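Local coordinates for 5' nucleotidase family protein (Staphylococcus aureus subsp. aureus, PDB 4Q7F) that belongs to the two-domain 5'-nucleotidase family, joining a calcineurin-like metallophosphoesterase domain that holds manganese and magnesium to a C-terminal domain that helps hold a bound ligand, at residues A[423-426]-A[430-433]; A[332-337]-A[409-414]; A[363-368]-A[386-391]; A[210-215]-A[221-226]. One frame throughout, in Å; residues are numbered along the deposited sequence.

Interaction 1: residues A[423-426]-A[430-433]. With 3D1 ((2R,3S,5R)-5-(6-amino-9H-purin-9-yl)-tetrahydro-2-(hydroxymethyl)furan-3-ol), chain D.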
# COMPACT_ATOMS: atom_id res chain seq x y z
N ASP A 423 -17.95 1.02 4.82
CA ASP A 423 -17.20 0.02 4.04
C ASP A 423 -15.86 0.54 3.49
O ASP A 423 -14.94 -0.23 3.32
CB ASP A 423 -18.04 -0.47 2.85
CG ASP A 423 -19.24 -1.29 3.29
OD1 ASP A 423 -19.10 -2.10 4.22
OD2 ASP A 423 -20.32 -1.14 2.69
N PHE A 424 -15.79 1.84 3.22
CA PHE A 424 -14.61 2.46 2.64
C PHE A 424 -13.74 3.21 3.63
O PHE A 424 -12.75 3.81 3.24
CB PHE A 424 -15.04 3.40 1.50
CG PHE A 424 -15.40 2.70 0.24
CD1 PHE A 424 -16.56 1.95 0.14
CD2 PHE A 424 -14.57 2.79 -0.87
CE1 PHE A 424 -16.89 1.31 -1.04
CE2 PHE A 424 -14.90 2.17 -2.06
CZ PHE A 424 -16.07 1.42 -2.14
N LEU A 425 -14.15 3.19 4.90
CA LEU A 425 -13.42 3.85 5.99
C LEU A 425 -12.88 2.87 7.04
O LEU A 425 -11.84 3.12 7.61
CB LEU A 425 -14.34 4.85 6.70
CG LEU A 425 -14.88 6.01 5.86
CD1 LEU A 425 -15.91 6.80 6.65
CD2 LEU A 425 -13.73 6.90 5.41
N GLU A 426 -13.61 1.78 7.30
CA GLU A 426 -13.22 0.80 8.32
C GLU A 426 -12.91 -0.57 7.72
O GLU A 426 -13.51 -0.95 6.72
CB GLU A 426 -14.33 0.63 9.37
CG GLU A 426 -14.76 1.90 10.10
CD GLU A 426 -13.66 2.54 10.93
OE1 GLU A 426 -12.75 1.83 11.43
OE2 GLU A 426 -13.73 3.78 11.12
N GLN A 430 -10.17 3.58 2.38
CA GLN A 430 -9.90 3.09 1.03
C GLN A 430 -10.46 4.08 0.01
O GLN A 430 -11.18 3.68 -0.93
CB GLN A 430 -10.56 1.73 0.83
CG GLN A 430 -9.99 0.62 1.70
CD GLN A 430 -10.75 -0.69 1.55
OE1 GLN A 430 -11.97 -0.71 1.32
NE2 GLN A 430 -10.04 -1.79 1.68
N HIS A 431 -10.14 5.37 0.18
CA HIS A 431 -10.65 6.41 -0.72
C HIS A 431 -10.11 6.23 -2.13
O HIS A 431 -10.73 6.66 -3.10
CB HIS A 431 -10.29 7.82 -0.23
CG HIS A 431 -10.71 8.10 1.18
ND1 HIS A 431 -12.01 8.41 1.52
CD2 HIS A 431 -10.00 8.14 2.33
CE1 HIS A 431 -12.08 8.61 2.82
NE2 HIS A 431 -10.87 8.46 3.33
N PHE A 432 -8.94 5.62 -2.21
CA PHE A 432 -8.30 5.34 -3.48
C PHE A 432 -9.07 4.31 -4.33
O PHE A 432 -8.68 4.03 -5.46
CB PHE A 432 -6.85 4.90 -3.27
CG PHE A 432 -6.67 3.82 -2.23
CD1 PHE A 432 -7.13 2.53 -2.45
CD2 PHE A 432 -5.98 4.09 -1.05
CE1 PHE A 432 -6.94 1.54 -1.50
CE2 PHE A 432 -5.78 3.10 -0.10
CZ PHE A 432 -6.26 1.81 -0.32
N ASN A 433 -10.15 3.75 -3.78
CA ASN A 433 -10.99 2.81 -4.51
C ASN A 433 -12.22 3.48 -5.09
O ASN A 433 -13.10 2.79 -5.55
CB ASN A 433 -11.37 1.60 -3.66
CG ASN A 433 -10.23 0.60 -3.54
OD1 ASN A 433 -9.25 0.66 -4.29
ND2 ASN A 433 -10.35 -0.31 -2.59
O5' 3D1 D . -4.79 -3.53 -0.89
C5' 3D1 D . -4.41 -2.64 -1.93
C4' 3D1 D . -2.93 -2.30 -1.82
O4' 3D1 D . -2.58 -1.64 -3.03
C1' 3D1 D . -2.27 -0.26 -2.81
N9 3D1 D . -2.89 0.57 -3.88
C4 3D1 D . -2.29 0.76 -5.05
N3 3D1 D . -1.11 0.35 -5.56
C2 3D1 D . -0.75 0.71 -6.81
N1 3D1 D . -1.54 1.48 -7.61
C6 3D1 D . -2.74 1.95 -7.21
N6 3D1 D . -3.50 2.72 -8.05
C5 3D1 D . -3.20 1.58 -5.86
N7 3D1 D . -4.28 1.82 -5.09
C8 3D1 D . -4.10 1.20 -3.90
C2' 3D1 D . -2.70 0.06 -1.38
C3' 3D1 D . -2.56 -1.31 -0.73
O3' 3D1 D . -1.18 -1.49 -0.35
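The shortest polar bond between 423-426 and 430-433 runs from the backbone N of Q430 to F424 O, 2.7 Å long and fairly straight at 157°. The donor stands tilted by 33° from the plane of that carbonyl, and the bond draws the two ends of the connecting loop together. Beside this bond the F424 ring turns its edge to Q430 O, with CD2 at 3.5 Å, while its CE2 touches CB of N433. Ring and amide planes there are nearly perpendicular. L425 starts away from 430-433, but its CD2 methyl swings back to CE1 of the H431 imidazole, 3.5 Å away. Next to CE1, ND1 is hydrogen-bonded to the hydroxyl of Y410. Q430 CA lies 4.1 Å above the centre of one face of the F432 ring. The opposite face is given to 3D1, whose C8 stands 3.6 Å from CD1. F432 reaches the ligand with CG between its backbone N and carbonyl carbon, chi1 49°. Closed by one backbone bond and lined with rings, this loop between strands 417-420 and 435-438 builds one aromatic wall of the 3D1 pocket in the C-terminal 5'-nucleotidase domain.

Interaction 2: residues A[332-337]-A[409-414]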
# COMPACT_ATOMS: atom_id res chain seq x y z
N HIS A 332 -11.06 20.62 -0.02
CA HIS A 332 -11.61 19.53 0.77
C HIS A 332 -11.77 18.31 -0.14
O HIS A 332 -12.52 18.33 -1.12
CB HIS A 332 -12.94 19.96 1.39
CG HIS A 332 -12.83 21.18 2.25
ND1 HIS A 332 -13.20 22.44 1.81
CD2 HIS A 332 -12.37 21.35 3.51
CE1 HIS A 332 -12.99 23.32 2.77
NE2 HIS A 332 -12.49 22.69 3.81
N ALA A 333 -11.03 17.26 0.18
CA ALA A 333 -11.01 16.01 -0.60
C ALA A 333 -12.41 15.51 -0.97
O ALA A 333 -12.67 15.20 -2.13
CB ALA A 333 -10.24 14.92 0.13
N PHE A 334 -13.31 15.45 -0.00
CA PHE A 334 -14.64 14.97 -0.27
C PHE A 334 -15.38 15.80 -1.33
O PHE A 334 -16.12 15.25 -2.13
CB PHE A 334 -15.45 14.88 1.01
CG PHE A 334 -16.86 14.43 0.80
CD1 PHE A 334 -17.15 13.09 0.68
CD2 PHE A 334 -17.91 15.35 0.75
CE1 PHE A 334 -18.46 12.66 0.52
CE2 PHE A 334 -19.22 14.93 0.59
CZ PHE A 334 -19.49 13.58 0.47
N GLU A 335 -15.17 17.12 -1.31
CA GLU A 335 -15.81 18.00 -2.29
C GLU A 335 -15.40 17.65 -3.71
O GLU A 335 -16.19 17.78 -4.64
CB GLU A 335 -15.49 19.48 -1.99
CG GLU A 335 -16.16 20.00 -0.73
CD GLU A 335 -15.93 21.48 -0.50
OE1 GLU A 335 -14.87 21.99 -0.90
OE2 GLU A 335 -16.81 22.12 0.11
N ALA A 336 -14.16 17.17 -3.86
CA ALA A 336 -13.62 16.80 -5.14
C ALA A 336 -13.95 15.35 -5.48
O ALA A 336 -13.43 14.81 -6.45
CB ALA A 336 -12.12 17.04 -5.15
N ARG A 337 -14.79 14.70 -4.66
CA ARG A 337 -15.27 13.35 -4.94
C ARG A 337 -16.79 13.34 -5.22
O ARG A 337 -17.25 12.59 -6.08
CB ARG A 337 -14.90 12.36 -3.82
CG ARG A 337 -13.40 12.08 -3.75
CD ARG A 337 -13.09 10.92 -2.82
NE ARG A 337 -11.65 10.65 -2.75
CZ ARG A 337 -10.84 10.99 -1.76
NH1 ARG A 337 -11.28 11.61 -0.66
NH2 ARG A 337 -9.56 10.69 -1.85
N GLU A 409 -20.50 2.86 -4.73
CA GLU A 409 -20.57 2.17 -3.43
C GLU A 409 -19.80 2.94 -2.36
O GLU A 409 -19.98 2.70 -1.17
CB GLU A 409 -19.99 0.76 -3.51
CG GLU A 409 -20.78 -0.19 -4.39
CD GLU A 409 -20.11 -1.54 -4.52
OE1 GLU A 409 -19.17 -1.84 -3.72
OE2 GLU A 409 -20.50 -2.29 -5.44
N TYR A 410 -18.93 3.84 -2.81
CA TYR A 410 -18.13 4.70 -1.93
C TYR A 410 -19.00 5.60 -1.07
O TYR A 410 -18.58 6.02 -0.02
CB TYR A 410 -17.24 5.61 -2.80
CG TYR A 410 -16.41 6.59 -2.04
CD1 TYR A 410 -15.31 6.17 -1.30
CD2 TYR A 410 -16.68 7.95 -2.09
CE1 TYR A 410 -14.52 7.07 -0.63
CE2 TYR A 410 -15.89 8.85 -1.40
CZ TYR A 410 -14.82 8.40 -0.67
OH TYR A 410 -14.04 9.31 -0.01
N PHE A 411 -20.21 5.92 -1.53
CA PHE A 411 -21.08 6.81 -0.81
C PHE A 411 -22.16 6.10 0.01
O PHE A 411 -22.52 4.96 -0.25
CB PHE A 411 -21.80 7.77 -1.77
CG PHE A 411 -20.88 8.64 -2.58
CD1 PHE A 411 -20.27 9.74 -2.01
CD2 PHE A 411 -20.66 8.38 -3.92
CE1 PHE A 411 -19.43 10.55 -2.76
CE2 PHE A 411 -19.82 9.18 -4.67
CZ PHE A 411 -19.20 10.26 -4.09
N ASP A 412 -22.63 6.82 1.02
CA ASP A 412 -23.74 6.39 1.85
C ASP A 412 -24.44 7.67 2.28
O ASP A 412 -24.00 8.76 1.94
CB ASP A 412 -23.29 5.57 3.05
CG ASP A 412 -24.45 4.96 3.81
OD1 ASP A 412 -25.59 4.90 3.25
OD2 ASP A 412 -24.25 4.55 4.97
N VAL A 413 -25.56 7.55 2.97
CA VAL A 413 -26.29 8.71 3.45
C VAL A 413 -26.28 8.70 4.98
O VAL A 413 -26.64 7.71 5.59
CB VAL A 413 -27.75 8.72 2.94
CG1 VAL A 413 -28.56 9.84 3.59
CG2 VAL A 413 -27.77 8.83 1.42
N LYS A 414 -25.85 9.81 5.57
CA LYS A 414 -25.86 9.99 7.03
C LYS A 414 -26.67 11.23 7.26
O LYS A 414 -26.32 12.31 6.78
CB LYS A 414 -24.44 10.14 7.58
CG LYS A 414 -23.60 8.89 7.40
CD LYS A 414 -22.14 9.15 7.76
CE LYS A 414 -21.23 8.03 7.28
NZ LYS A 414 -19.79 8.39 7.42
O HOH W 1 -13.84 11.96 0.58
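Two phenylalanine rings, a tyrosine and a guanidinium group meet where 332-337 faces 409-414. The F411 ring carries CD2 of its own neighbour Y410 over the centre of one face, and at its edge it receives R337 O, 3.6 Å from CZ. Near the same edge F334 comes in, its CE1 4.0 Å from CE1 of F411. R337 and Y410 cross at about a right angle, the arginine CD resting 3.4 Å from the tyrosine OH, with guanidinium and ring planes 58° apart. One water lies in the plane of both groups and bridges them: it accepts a bond of 2.9 Å from R337 NH1 and sits 2.7 Å from Y410 OH. The tyrosine extends toward R337 with CG anti to the backbone N, chi1 178°, which brings its hydroxyl up to CD of R337. Both polar ends have further partners, since R337 NH2 donates to L364 O and Y410 OH is hydrogen-bonded to H431 ND1. The buried guanidinium is thus met by a backbone carbonyl and a water. Y434 stacks on Y410, turns edge-to-face with F411 and bonds R337 O through its hydroxyl. The contact joins the short helix 335-338 to strand 411-414, whose partner 417-420 packs V420 against F334 and Y410.

Interaction 3: residues A[363-368]-A[386-391]. With 3D1 ((2R,3S,5R)-5-(6-amino-9H-purin-9-yl)-tetrahydro-2-(hydroxymethyl)furan-3-ol), chain D.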
# COMPACT_ATOMS: atom_id res chain seq x y z
N ALA A 363 -8.62 7.68 -9.53
CA ALA A 363 -8.99 7.87 -8.15
C ALA A 363 -8.36 9.18 -7.72
O ALA A 363 -7.50 9.71 -8.43
CB ALA A 363 -8.46 6.72 -7.30
N LEU A 364 -8.87 9.76 -6.64
CA LEU A 364 -8.23 10.92 -6.03
C LEU A 364 -7.45 10.30 -4.86
O LEU A 364 -8.04 9.79 -3.88
CB LEU A 364 -9.24 11.94 -5.52
CG LEU A 364 -8.60 13.17 -4.89
CD1 LEU A 364 -7.87 14.00 -5.94
CD2 LEU A 364 -9.66 14.00 -4.19
N PHE A 365 -6.13 10.31 -4.96
CA PHE A 365 -5.30 9.70 -3.91
C PHE A 365 -5.24 10.55 -2.60
O PHE A 365 -5.46 11.75 -2.60
CB PHE A 365 -3.92 9.31 -4.48
CG PHE A 365 -4.01 8.33 -5.63
CD1 PHE A 365 -4.42 7.02 -5.41
CD2 PHE A 365 -3.69 8.72 -6.93
CE1 PHE A 365 -4.51 6.11 -6.45
CE2 PHE A 365 -3.79 7.81 -7.98
CZ PHE A 365 -4.20 6.50 -7.75
N ASP A 366 -4.95 9.89 -1.49
CA ASP A 366 -4.97 10.56 -0.18
C ASP A 366 -4.11 11.80 -0.05
O ASP A 366 -4.49 12.75 0.61
CB ASP A 366 -4.69 9.55 0.93
CG ASP A 366 -5.86 8.59 1.12
OD1 ASP A 366 -7.01 9.08 1.21
OD2 ASP A 366 -5.64 7.37 1.18
N SER A 367 -2.98 11.81 -0.73
CA SER A 367 -2.08 12.96 -0.72
C SER A 367 -2.37 13.99 -1.85
O SER A 367 -1.62 14.98 -2.02
CB SER A 367 -0.65 12.44 -0.85
OG SER A 367 -0.55 11.60 -2.01
N ALA A 368 -3.46 13.78 -2.59
CA ALA A 368 -3.79 14.63 -3.72
C ALA A 368 -4.44 15.93 -3.33
O ALA A 368 -5.66 15.99 -3.17
CB ALA A 368 -4.70 13.88 -4.70
N PHE A 386 1.60 6.57 -6.97
CA PHE A 386 1.89 5.18 -7.32
C PHE A 386 2.57 5.09 -8.67
O PHE A 386 2.34 5.93 -9.54
CB PHE A 386 0.62 4.35 -7.30
CG PHE A 386 0.01 4.22 -5.94
CD1 PHE A 386 0.61 3.40 -4.97
CD2 PHE A 386 -1.14 4.90 -5.61
CE1 PHE A 386 0.06 3.28 -3.71
CE2 PHE A 386 -1.70 4.77 -4.35
CZ PHE A 386 -1.11 3.97 -3.40
N PRO A 387 3.39 4.04 -8.88
CA PRO A 387 4.01 3.89 -10.19
C PRO A 387 3.12 3.10 -11.18
O PRO A 387 3.51 2.06 -11.72
CB PRO A 387 5.32 3.18 -9.85
CG PRO A 387 5.01 2.36 -8.63
CD PRO A 387 3.88 3.04 -7.91
N ASN A 388 1.92 3.61 -11.41
CA ASN A 388 0.98 2.99 -12.33
C ASN A 388 1.16 3.43 -13.78
O ASN A 388 1.44 4.60 -14.05
CB ASN A 388 -0.44 3.42 -12.04
CG ASN A 388 -0.92 3.06 -10.65
OD1 ASN A 388 -1.74 3.81 -10.07
ND2 ASN A 388 -0.46 1.97 -10.11
N THR A 389 0.96 2.48 -14.70
CA THR A 389 0.95 2.77 -16.12
C THR A 389 -0.54 2.67 -16.46
O THR A 389 -1.37 2.48 -15.55
CB THR A 389 1.79 1.79 -16.92
OG1 THR A 389 1.34 0.47 -16.63
CG2 THR A 389 3.28 1.90 -16.54
N PHE A 390 -0.89 2.79 -17.73
CA PHE A 390 -2.31 2.77 -18.10
C PHE A 390 -2.67 1.79 -19.21
O PHE A 390 -1.84 1.36 -20.00
CB PHE A 390 -2.73 4.19 -18.45
CG PHE A 390 -2.44 5.16 -17.35
CD1 PHE A 390 -1.18 5.75 -17.25
CD2 PHE A 390 -3.37 5.39 -16.34
CE1 PHE A 390 -0.89 6.61 -16.20
CE2 PHE A 390 -3.08 6.24 -15.28
CZ PHE A 390 -1.85 6.85 -15.22
N LYS A 391 -3.95 1.45 -19.26
CA LYS A 391 -4.43 0.56 -20.26
C LYS A 391 -5.78 1.01 -20.76
O LYS A 391 -6.64 1.45 -19.97
CB LYS A 391 -4.49 -0.87 -19.73
CG LYS A 391 -3.13 -1.57 -19.68
CD LYS A 391 -3.27 -3.01 -19.25
CE LYS A 391 -1.99 -3.79 -19.52
NZ LYS A 391 -0.81 -3.19 -18.81
O5' 3D1 D . -4.79 -3.53 -0.89
C5' 3D1 D . -4.41 -2.64 -1.93
C4' 3D1 D . -2.93 -2.30 -1.82
O4' 3D1 D . -2.58 -1.64 -3.03
C1' 3D1 D . -2.27 -0.26 -2.81
N9 3D1 D . -2.89 0.57 -3.88
C4 3D1 D . -2.29 0.76 -5.05
N3 3D1 D . -1.11 0.35 -5.56
C2 3D1 D . -0.75 0.71 -6.81
N1 3D1 D . -1.54 1.48 -7.61
C6 3D1 D . -2.74 1.95 -7.21
N6 3D1 D . -3.50 2.72 -8.05
C5 3D1 D . -3.20 1.58 -5.86
N7 3D1 D . -4.28 1.82 -5.09
C8 3D1 D . -4.10 1.20 -3.90
C2' 3D1 D . -2.70 0.06 -1.38
C3' 3D1 D . -2.56 -1.31 -0.73
O3' 3D1 D . -1.18 -1.49 -0.35
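F365 and F386 form an offset edge-to-face pair in the 3D1 pocket of the C-terminal 5'-nucleotidase domain. The edge of F386 points at the face of F365, with centroids 5.3 Å apart and planes at 69°. This is the tight part: CD2 and CE2 of F386 press on CD1 and CE1 of F365, the nearest approach being 3.7 Å from CE1 of F365 to CD2 of F386. A363 O lies over the far face of the F365 ring, toward its rim. F386 then spends one of its own faces on 3D1, whose purine lies over it with C2 3.5 Å from CD1. One phenylalanine therefore uses its edge for protein and a face for ligand.

The looser part lies toward N388, where F365 CZ is 4.3 Å from N388 OD1 and both residues also approach N6 of 3D1. The backbone of 363-368 meanwhile turns off in a type I beta turn from F365 to A368, with D366 at the exposed side. Y384 supports both halves, ring against F365 and hydroxyl bonded to N388 OD1, which should help fix the amide's rotation. In that orientation N388 meets 3D1 twice: N388 OD1 accepts from 3D1 N6 at 2.9 Å, and N388 ND2 donates to 3D1 N1 at 2.8 Å along a nearly straight line, 168° at the hydrogen.

Interaction 4: residues A[210-215]-A[221-226]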
# COMPACT_ATOMS: atom_id res chain seq x y z
N PHE A 210 -6.03 -8.74 8.89
CA PHE A 210 -7.19 -9.45 9.40
C PHE A 210 -8.45 -9.11 8.62
O PHE A 210 -8.79 -7.94 8.44
CB PHE A 210 -7.37 -9.15 10.88
CG PHE A 210 -6.14 -9.44 11.69
CD1 PHE A 210 -5.73 -10.75 11.88
CD2 PHE A 210 -5.36 -8.42 12.18
CE1 PHE A 210 -4.58 -11.04 12.58
CE2 PHE A 210 -4.19 -8.70 12.89
CZ PHE A 210 -3.80 -10.01 13.08
N GLU A 211 -9.11 -10.18 8.18
CA GLU A 211 -10.33 -10.11 7.38
C GLU A 211 -11.59 -10.15 8.25
O GLU A 211 -12.71 -9.91 7.76
CB GLU A 211 -10.33 -11.24 6.35
CG GLU A 211 -10.57 -12.66 6.86
CD GLU A 211 -9.40 -13.30 7.60
OE1 GLU A 211 -8.49 -12.58 8.06
OE2 GLU A 211 -9.42 -14.55 7.74
N LYS A 212 -11.41 -10.49 9.53
CA LYS A 212 -12.49 -10.51 10.52
C LYS A 212 -11.99 -9.82 11.77
O LYS A 212 -10.78 -9.77 12.02
CB LYS A 212 -12.90 -11.93 10.86
CG LYS A 212 -13.65 -12.64 9.75
CD LYS A 212 -13.90 -14.09 10.10
CE LYS A 212 -14.66 -14.80 9.00
NZ LYS A 212 -14.89 -16.23 9.36
N ASP A 213 -12.92 -9.27 12.55
CA ASP A 213 -12.59 -8.59 13.81
C ASP A 213 -12.05 -9.64 14.77
O ASP A 213 -12.68 -10.67 14.97
CB ASP A 213 -13.85 -7.94 14.39
CG ASP A 213 -13.62 -7.34 15.76
OD1 ASP A 213 -12.76 -6.46 15.90
OD2 ASP A 213 -14.33 -7.75 16.70
N LEU A 214 -10.88 -9.38 15.36
CA LEU A 214 -10.25 -10.35 16.25
C LEU A 214 -11.11 -10.78 17.45
O LEU A 214 -11.09 -11.94 17.83
CB LEU A 214 -8.89 -9.83 16.74
CG LEU A 214 -7.78 -9.77 15.68
CD1 LEU A 214 -6.60 -8.96 16.16
CD2 LEU A 214 -7.33 -11.17 15.29
N GLU A 215 -11.87 -9.85 18.03
CA GLU A 215 -12.70 -10.17 19.20
C GLU A 215 -13.99 -10.91 18.85
O GLU A 215 -14.31 -11.94 19.45
CB GLU A 215 -12.99 -8.88 19.99
CG GLU A 215 -13.77 -9.07 21.30
CD GLU A 215 -15.27 -9.18 21.11
OE1 GLU A 215 -15.82 -8.58 20.16
OE2 GLU A 215 -15.93 -9.84 21.95
N GLU A 221 -14.45 -7.11 6.02
CA GLU A 221 -14.22 -6.84 4.60
C GLU A 221 -14.75 -8.07 3.88
O GLU A 221 -15.01 -9.08 4.54
CB GLU A 221 -12.73 -6.62 4.30
CG GLU A 221 -11.85 -7.85 4.49
CD GLU A 221 -10.35 -7.54 4.43
OE1 GLU A 221 -9.59 -8.32 3.85
OE2 GLU A 221 -9.92 -6.49 4.96
N VAL A 222 -14.91 -8.01 2.56
CA VAL A 222 -15.36 -9.18 1.81
C VAL A 222 -14.23 -10.22 1.87
O VAL A 222 -13.04 -9.87 1.77
CB VAL A 222 -15.81 -8.85 0.36
CG1 VAL A 222 -17.04 -7.96 0.40
CG2 VAL A 222 -14.70 -8.19 -0.45
N LEU A 223 -14.60 -11.49 2.05
CA LEU A 223 -13.63 -12.57 2.23
C LEU A 223 -12.99 -13.07 0.93
O LEU A 223 -13.28 -14.16 0.47
CB LEU A 223 -14.30 -13.74 2.97
CG LEU A 223 -15.00 -13.38 4.30
CD1 LEU A 223 -15.57 -14.63 4.95
CD2 LEU A 223 -14.05 -12.67 5.26
N THR A 224 -12.09 -12.27 0.38
CA THR A 224 -11.42 -12.57 -0.90
C THR A 224 -10.15 -13.41 -0.81
O THR A 224 -9.65 -13.89 -1.83
CB THR A 224 -11.01 -11.26 -1.61
OG1 THR A 224 -10.06 -10.55 -0.79
CG2 THR A 224 -12.20 -10.37 -1.85
N GLY A 225 -9.61 -13.58 0.38
CA GLY A 225 -8.34 -14.30 0.54
C GLY A 225 -7.16 -13.34 0.58
O GLY A 225 -6.01 -13.75 0.85
N GLU A 226 -7.41 -12.06 0.30
CA GLU A 226 -6.35 -11.04 0.39
C GLU A 226 -5.71 -11.09 1.76
O GLU A 226 -4.49 -11.11 1.91
CB GLU A 226 -6.90 -9.62 0.16
CG GLU A 226 -5.87 -8.53 0.49
CD GLU A 226 -6.38 -7.10 0.32
OE1 GLU A 226 -5.63 -6.16 0.66
OE2 GLU A 226 -7.53 -6.91 -0.15
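F210 touches 221-226 through its backbone alone: its O is 3.9 Å from OE2 of E221, while its ring turns away toward L214 and the strands behind. E211 follows and does most of the work. Its O faces the backbone N of E221 at 3.7 Å, and its CB lies 3.9 Å from E221 OE1. The E211 chain leaves between its own backbone N and carbonyl carbon, chi1 72°, then bends at CG, which lays CG against CD2 of L223 at 3.8 Å and carries the carboxylate off to the backbone N atoms of Y230 and A231. K212 comes next, fully extended beyond CG, and crosses L223 at about a right angle, with methylene CE 4.2 Å from the CD1 methyl. On the opposing side L223 sits at the centre of an inverse gamma turn, closed by T224 N bonding to V222 O, 2.9 Å. The carboxylates of E211 and E221 remain 6.1 Å apart at OE1, and E221 OE1 is taken by N227 ND2. No hydrogen bond joins the two segments, so the approach rests on van der Waals contact: E221 along CA and CB of E211, and the aliphatic parts of E211 and K212 against L223, with E211 probably steadied by the start of helix 229-236 and E221 by N227, in the loop that delivers E226 to the ligand pocket.

How the interactions relate
Interactions 1, 2 and 3 belong to the C-terminal domain and touch one another, whereas interaction 4 lies in the metallophosphoesterase domain and meets none of them. Interactions 2 and 3 are buried; 1 and 4 are partly so, each closing a short loop. The 430-433 segment is shared ground: H431 packs on R337 of interaction 2 and D366 of interaction 3, and F432 rests on F365. Interaction 1 lends 3D1 the ring of F432, interaction 3 rings and the amide of N388, and E226 brings interaction 4 to the ligand from the other domain. Interaction 2 mixes aromatic rings with an arginine and a bridging water, 3 is aromatic, a backbone bond marks 1, and aliphatic contacts 4.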